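Thioredoxin domain-containing protein (Aeropyrum pernix, PDB 3HA9) is of unknown function but has a thioredoxin-like fold and probably acts as a thiol-disulfide oxidoreductase, perhaps with an antioxidant role. Local coordinates at residues Phe20-Thr23 against Val29-Leu32; Ile41-Ala46 against Val53-Leu58; Ile74-Ala79 against Arg129-Ile134. All coordinates share one frame; numbering follows the deposited sequence.

Contact 1: Phe20-Thr23 against Val29-Leu32; sequences FSLT and VISL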
# COMPACT_ATOMS: atom_id res chain seq x y z
N PHE A 20 -10.31 -2.08 -5.91
CA PHE A 20 -9.21 -3.02 -5.89
C PHE A 20 -9.41 -4.12 -4.86
O PHE A 20 -10.27 -4.01 -3.98
CB PHE A 20 -7.89 -2.29 -5.64
CG PHE A 20 -7.81 -1.63 -4.28
CD1 PHE A 20 -7.15 -2.25 -3.23
CD2 PHE A 20 -8.39 -0.38 -4.07
CE1 PHE A 20 -7.06 -1.64 -1.98
CE2 PHE A 20 -8.31 0.23 -2.82
CZ PHE A 20 -7.65 -0.40 -1.78
N SER A 21 -8.62 -5.17 -4.98
CA SER A 21 -8.53 -6.20 -3.95
C SER A 21 -7.06 -6.53 -3.69
O SER A 21 -6.19 -6.24 -4.51
CB SER A 21 -9.35 -7.44 -4.34
OG SER A 21 -8.52 -8.45 -4.90
N LEU A 22 -6.79 -7.08 -2.51
CA LEU A 22 -5.42 -7.36 -2.08
C LEU A 22 -5.34 -8.81 -1.66
O LEU A 22 -6.30 -9.34 -1.11
CB LEU A 22 -5.08 -6.48 -0.87
CG LEU A 22 -5.39 -4.98 -0.94
CD1 LEU A 22 -5.83 -4.48 0.42
CD2 LEU A 22 -4.18 -4.24 -1.42
N THR A 23 -4.20 -9.46 -1.92
CA THR A 23 -3.93 -10.82 -1.44
C THR A 23 -2.95 -10.74 -0.28
O THR A 23 -1.80 -10.31 -0.47
CB THR A 23 -3.29 -11.71 -2.53
OG1 THR A 23 -2.04 -11.14 -2.96
CG2 THR A 23 -4.21 -11.87 -3.73
N VAL A 29 -7.80 -13.05 0.30
CA VAL A 29 -8.19 -11.92 -0.55
C VAL A 29 -9.07 -10.95 0.25
O VAL A 29 -10.10 -11.35 0.78
CB VAL A 29 -8.91 -12.42 -1.84
CG1 VAL A 29 -9.50 -11.24 -2.63
CG2 VAL A 29 -7.95 -13.23 -2.70
N ILE A 30 -8.64 -9.70 0.37
CA ILE A 30 -9.41 -8.67 1.08
C ILE A 30 -9.62 -7.40 0.25
O ILE A 30 -8.99 -7.21 -0.79
CB ILE A 30 -8.76 -8.28 2.44
CG1 ILE A 30 -7.35 -7.68 2.23
CG2 ILE A 30 -8.76 -9.46 3.41
CD1 ILE A 30 -6.86 -6.81 3.39
N SER A 31 -10.51 -6.54 0.73
CA SER A 31 -10.73 -5.22 0.15
C SER A 31 -10.83 -4.20 1.27
O SER A 31 -10.60 -4.53 2.44
CB SER A 31 -11.98 -5.21 -0.73
OG SER A 31 -13.17 -5.36 0.04
N LEU A 32 -11.18 -2.96 0.93
CA LEU A 32 -11.29 -1.89 1.93
C LEU A 32 -12.28 -2.19 3.06
O LEU A 32 -12.04 -1.81 4.22
CB LEU A 32 -11.65 -0.56 1.26
CG LEU A 32 -10.50 0.24 0.65
CD1 LEU A 32 -11.07 1.40 -0.15
CD2 LEU A 32 -9.56 0.76 1.75
O HOH W 1 -11.80 -1.98 -1.68
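Leu22 and Ile30 form an antiparallel hydrogen-bonded pair: Leu22 N donates to Ile30 O at 2.8 Å, and Ile30 N returns an equally short bond to Leu22 O. These two bonds hold together a short beta hairpin, strands 22-23 and 29-30, that packs against the main sheet of the thioredoxin-like domain. The neighbouring Thr23-Val29 pair is non-hydrogen-bonded, and there Val29 CA makes a CA-H...O contact of 3.2 Å with Leu22 O, so that this carbonyl is met by a C-H as well as by its N-H donor.

The apolar face carries Leu22 and Ile30, whose delta methyls meet CD1 to CD1 at 3.9 Å; their branched chains suit a face that also touches Val116 and Ile114 of strand 114-117. The other, exposed face is occupied by Thr23 and Val29, beta-branched residues that sit well in extended backbone.

Past the paired residues, Phe20 CG lies between its backbone N and carbonyl carbon (chi1 64°), and the Phe20 side chain crosses that of Leu32 at about a right angle, with both also resting on Met137. Phe20 CZ stands 3.8 Å from Leu32 CG. Where direct backbone pairing has ended, a water accepts from Leu32 N at 2.9 Å and gives a weak bond to Phe20 O.

Contact 2: Ile41-Ala46 against Val53-Leu58; sequences ILWFMA and VYMADL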
# COMPACT_ATOMS: atom_id res chain seq x y z
N ILE A 41 -3.48 3.38 4.77
CA ILE A 41 -2.21 3.68 4.11
C ILE A 41 -1.68 2.44 3.38
O ILE A 41 -1.38 1.43 4.02
CB ILE A 41 -1.14 4.20 5.14
CG1 ILE A 41 -1.69 5.43 5.89
CG2 ILE A 41 0.20 4.45 4.42
CD1 ILE A 41 -0.70 6.05 6.88
N LEU A 42 -1.59 2.52 2.05
CA LEU A 42 -0.97 1.47 1.26
C LEU A 42 0.51 1.82 1.13
O LEU A 42 0.85 2.88 0.61
CB LEU A 42 -1.61 1.35 -0.14
CG LEU A 42 -3.13 1.18 -0.20
CD1 LEU A 42 -3.55 0.88 -1.65
CD2 LEU A 42 -3.57 0.04 0.71
N TRP A 43 1.37 0.96 1.65
CA TRP A 43 2.80 1.24 1.60
C TRP A 43 3.46 0.22 0.68
O TRP A 43 3.57 -0.95 1.05
CB TRP A 43 3.39 1.16 3.00
CG TRP A 43 4.88 1.40 3.01
CD1 TRP A 43 5.59 2.19 2.15
CD2 TRP A 43 5.82 0.84 3.92
NE1 TRP A 43 6.92 2.15 2.46
CE2 TRP A 43 7.10 1.33 3.55
CE3 TRP A 43 5.72 -0.05 5.00
CZ2 TRP A 43 8.27 0.97 4.23
CZ3 TRP A 43 6.91 -0.40 5.70
CH2 TRP A 43 8.16 0.12 5.31
N PHE A 44 3.87 0.67 -0.51
CA PHE A 44 4.52 -0.21 -1.50
C PHE A 44 6.00 -0.21 -1.22
O PHE A 44 6.62 0.85 -1.21
CB PHE A 44 4.24 0.31 -2.91
CG PHE A 44 2.80 0.16 -3.33
CD1 PHE A 44 2.40 -0.97 -4.04
CD2 PHE A 44 1.84 1.13 -2.97
CE1 PHE A 44 1.07 -1.14 -4.42
CE2 PHE A 44 0.49 0.97 -3.34
CZ PHE A 44 0.10 -0.15 -4.05
N MET A 45 6.55 -1.39 -0.96
CA MET A 45 7.92 -1.48 -0.43
C MET A 45 8.61 -2.77 -0.85
O MET A 45 8.04 -3.59 -1.58
CB MET A 45 7.93 -1.26 1.10
CG MET A 45 6.90 -2.08 1.91
SD MET A 45 7.15 -3.87 1.97
CE MET A 45 8.55 -3.94 3.08
N ALA A 46 9.86 -2.93 -0.41
CA ALA A 46 10.64 -4.15 -0.62
C ALA A 46 11.53 -4.29 0.59
O ALA A 46 11.94 -3.28 1.19
CB ALA A 46 11.49 -4.04 -1.90
N VAL A 53 13.42 1.38 5.86
CA VAL A 53 13.64 1.30 7.31
C VAL A 53 13.16 2.58 7.99
O VAL A 53 12.47 2.53 9.04
CB VAL A 53 15.12 0.96 7.65
CG1 VAL A 53 15.35 0.99 9.16
CG2 VAL A 53 15.48 -0.43 7.09
N TYR A 54 13.55 3.73 7.43
CA TYR A 54 13.08 5.01 7.97
C TYR A 54 11.56 5.15 7.80
O TYR A 54 10.86 5.60 8.72
CB TYR A 54 13.82 6.21 7.34
CG TYR A 54 13.21 7.53 7.75
CD1 TYR A 54 13.30 7.97 9.08
CD2 TYR A 54 12.51 8.33 6.84
CE1 TYR A 54 12.72 9.16 9.48
CE2 TYR A 54 11.93 9.53 7.24
CZ TYR A 54 12.05 9.94 8.56
OH TYR A 54 11.48 11.13 8.98
N MET A 55 11.03 4.79 6.63
CA MET A 55 9.56 4.85 6.46
C MET A 55 8.84 3.98 7.49
O MET A 55 7.80 4.37 8.02
CB MET A 55 9.12 4.46 5.02
CG MET A 55 7.61 4.70 4.76
SD MET A 55 6.97 6.38 5.09
CE MET A 55 7.96 7.26 3.95
N ALA A 56 9.39 2.81 7.80
CA ALA A 56 8.75 1.93 8.78
C ALA A 56 8.71 2.62 10.14
O ALA A 56 7.71 2.57 10.85
CB ALA A 56 9.49 0.58 8.86
N ASP A 57 9.80 3.31 10.46
CA ASP A 57 9.88 4.10 11.70
C ASP A 57 8.73 5.11 11.80
O ASP A 57 8.04 5.18 12.82
CB ASP A 57 11.27 4.76 11.80
CG ASP A 57 11.42 5.67 13.02
OD1 ASP A 57 12.03 5.24 14.01
OD2 ASP A 57 10.93 6.83 12.97
N LEU A 58 8.48 5.84 10.71
CA LEU A 58 7.40 6.83 10.66
C LEU A 58 6.02 6.22 10.82
O LEU A 58 5.21 6.73 11.59
CB LEU A 58 7.46 7.66 9.38
CG LEU A 58 8.69 8.53 9.19
CD1 LEU A 58 8.41 9.55 8.09
CD2 LEU A 58 9.05 9.23 10.51
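Trp43, on the strand 39-45, meets Met55 and Ala56 of the helix 52-65 through apolar contacts, without a hydrogen bond between the two segments. The indole CG is anti to the backbone N (chi1 178°), which sends the long ring system from the sheet to the helix. Met55 lays its CG over one face, off centre, 3.5 Å from Trp43 NE1, while its CB lies near Trp43 CZ2. Farther along the six-membered ring, Trp43 CH2 comes within 3.8 Å of Ala56 CB; the small methyl lets the helix backbone approach the broad indole closely.

The sulfur adds a Met-aromatic contact at longer range. With Met55 CG anti to the backbone N and the chain bent at chi2 (54°), SD sits 5.3 Å from the centroid of the Trp43 five-membered ring, 22° off its normal and thus above the face. From the opposite face Met45 CG covers the ring at 3.6 Å above its plane, so two flexible methionines clamp the indole between them.

The polar contact of the indole lies outside these segments: Trp43 NE1 is hydrogen-bonded to Asp132 OD1, which satisfies the buried N-H and, with the methionines on its two faces, helps to fix the ring's rotation.

Trp43 also touches Cys52, which forms a disulfide with Cys49. A central strand leading through a CxxC motif into a helix packed on the sheet is the beta-alpha start of the thioredoxin fold, the place of the redox site in this family.

Contact 3: Ile74-Ala79 against Arg129-Ile134; sequences IDFWTA and RSIDYI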
# COMPACT_ATOMS: atom_id res chain seq x y z
N ILE A 74 2.80 -3.55 1.49
CA ILE A 74 2.64 -4.26 0.21
C ILE A 74 4.03 -4.48 -0.35
O ILE A 74 4.63 -3.54 -0.86
CB ILE A 74 1.79 -3.48 -0.82
CG1 ILE A 74 0.38 -3.25 -0.28
CG2 ILE A 74 1.74 -4.27 -2.16
CD1 ILE A 74 -0.50 -2.28 -1.13
N ASP A 75 4.53 -5.71 -0.25
CA ASP A 75 5.85 -6.02 -0.79
C ASP A 75 5.61 -6.47 -2.21
O ASP A 75 5.00 -7.52 -2.43
CB ASP A 75 6.53 -7.12 0.04
CG ASP A 75 7.97 -7.40 -0.40
OD1 ASP A 75 8.33 -7.10 -1.55
OD2 ASP A 75 8.75 -7.94 0.43
N PHE A 76 6.06 -5.67 -3.18
CA PHE A 76 5.84 -6.00 -4.58
C PHE A 76 7.09 -6.57 -5.23
O PHE A 76 7.12 -6.77 -6.45
CB PHE A 76 5.26 -4.79 -5.36
CG PHE A 76 6.22 -3.62 -5.55
CD1 PHE A 76 7.02 -3.53 -6.70
CD2 PHE A 76 6.25 -2.59 -4.62
CE1 PHE A 76 7.86 -2.42 -6.91
CE2 PHE A 76 7.09 -1.48 -4.81
CZ PHE A 76 7.88 -1.40 -5.97
N TRP A 77 8.11 -6.86 -4.42
CA TRP A 77 9.37 -7.37 -4.97
C TRP A 77 9.27 -8.89 -5.13
O TRP A 77 9.93 -9.66 -4.43
CB TRP A 77 10.57 -6.91 -4.13
CG TRP A 77 11.85 -6.97 -4.92
CD1 TRP A 77 12.79 -7.94 -4.88
CD2 TRP A 77 12.26 -6.04 -5.92
NE1 TRP A 77 13.80 -7.66 -5.77
CE2 TRP A 77 13.50 -6.49 -6.42
CE3 TRP A 77 11.72 -4.84 -6.42
CZ2 TRP A 77 14.20 -5.81 -7.42
CZ3 TRP A 77 12.43 -4.16 -7.42
CH2 TRP A 77 13.66 -4.65 -7.90
N THR A 78 8.41 -9.31 -6.05
CA THR A 78 8.08 -10.71 -6.26
C THR A 78 8.46 -11.14 -7.68
O THR A 78 8.60 -10.30 -8.57
CB THR A 78 6.55 -10.93 -6.14
OG1 THR A 78 5.86 -10.15 -7.13
CG2 THR A 78 6.05 -10.56 -4.75
N ALA A 79 8.60 -12.45 -7.88
CA ALA A 79 9.00 -12.96 -9.19
C ALA A 79 8.07 -12.46 -10.29
O ALA A 79 8.52 -12.08 -11.38
CB ALA A 79 9.06 -14.48 -9.18
N ARG A 129 5.57 4.59 -8.17
CA ARG A 129 6.75 5.22 -8.79
C ARG A 129 8.10 4.78 -8.20
O ARG A 129 9.14 5.16 -8.73
CB ARG A 129 6.62 6.76 -8.67
CG ARG A 129 5.42 7.34 -9.40
CD ARG A 129 5.51 8.86 -9.43
NE ARG A 129 6.34 9.32 -10.54
CZ ARG A 129 5.91 9.40 -11.80
NH1 ARG A 129 4.66 9.07 -12.10
NH2 ARG A 129 6.71 9.84 -12.76
N SER A 130 8.09 3.99 -7.13
CA SER A 130 9.35 3.60 -6.45
C SER A 130 9.11 2.44 -5.51
O SER A 130 7.96 2.00 -5.35
CB SER A 130 9.89 4.78 -5.63
OG SER A 130 9.10 4.97 -4.45
N ILE A 131 10.19 1.94 -4.90
CA ILE A 131 10.08 0.87 -3.90
C ILE A 131 9.85 1.38 -2.47
O ILE A 131 10.00 0.64 -1.51
CB ILE A 131 11.33 -0.06 -3.93
CG1 ILE A 131 12.59 0.74 -3.63
CG2 ILE A 131 11.43 -0.77 -5.29
CD1 ILE A 131 13.85 -0.12 -3.48
N ASP A 132 9.49 2.66 -2.34
CA ASP A 132 9.09 3.22 -1.04
C ASP A 132 8.04 4.27 -1.36
O ASP A 132 8.31 5.48 -1.38
CB ASP A 132 10.30 3.79 -0.28
CG ASP A 132 9.98 4.20 1.16
OD1 ASP A 132 8.80 4.17 1.56
OD2 ASP A 132 10.92 4.61 1.89
N TYR A 133 6.82 3.80 -1.60
CA TYR A 133 5.78 4.65 -2.16
C TYR A 133 4.53 4.50 -1.32
O TYR A 133 4.18 3.40 -0.93
CB TYR A 133 5.51 4.22 -3.62
CG TYR A 133 4.55 5.13 -4.39
CD1 TYR A 133 5.02 6.26 -5.07
CD2 TYR A 133 3.18 4.83 -4.47
CE1 TYR A 133 4.15 7.07 -5.78
CE2 TYR A 133 2.29 5.66 -5.17
CZ TYR A 133 2.79 6.77 -5.83
OH TYR A 133 1.94 7.59 -6.52
N ILE A 134 3.87 5.62 -1.06
CA ILE A 134 2.77 5.69 -0.11
C ILE A 134 1.50 6.16 -0.84
O ILE A 134 1.55 7.13 -1.59
CB ILE A 134 3.13 6.69 1.03
CG1 ILE A 134 4.18 6.08 1.98
CG2 ILE A 134 1.88 7.18 1.79
CD1 ILE A 134 3.64 5.02 2.93
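Phe76 and Trp77, just beyond the strand 69-75, both touch Ile131 in the loop before the strand 133-138. Along the first segment, Asp75 comes at the strand end and closes an Asx turn: its OD1 accepts from Trp77 N at 2.9 Å, a bond that closes the turn around Phe76. Phe76 then holds CG between its backbone N and carbonyl carbon (chi1 69°), turning the ring toward the other loop. Its edge meets Ser130 O near the ring plane, with Phe76 CZ 3.5 Å from that oxygen, and the same CZ lies 3.7 Å from Ile131 CG2. Replacing Phe76 by an alanine would probably open a gap beside Ile131 CG2 and leave Ser130 O without its aromatic C-H neighbours.

In thioredoxin-like folds the loops at this end of the sheet surround the CxxC motif, and here Ile131 touches Cys49 as well as Trp48. Next comes Trp77, the centre of an inverse gamma turn; its CZ3 stands 4.1 Å from Ile131 CG2, while its NE1 bonds to Pro93 O. Thr78, whose short hydroxyl side chain suits an N-cap, lets OG1 cap Ala81 N at the start of the helix 79-85.

After the N-terminal helix 3-18 the chain makes the hairpin of contact 1, closing the short turn between Thr23 and Val29, and then enters strand 39-45. Contact 2 closes the next loop, through the CxxC segment into helix 52-65, and contact 3 closes a far longer one, from strand 69-75 to the approach of strand 133-138. The three follow in series, with none nested or crossed. Contacts 2 and 3 share the main sheet: Trp43 O probably accepts from Ile74 N, and Phe44 N probably donates to Tyr133 O, so 39-45 lies between strands 69-75 and 133-138, whose ends lead into contact 3. Contact 1 joins this body through Phe20 on Leu42 and Leu22 on Ile74.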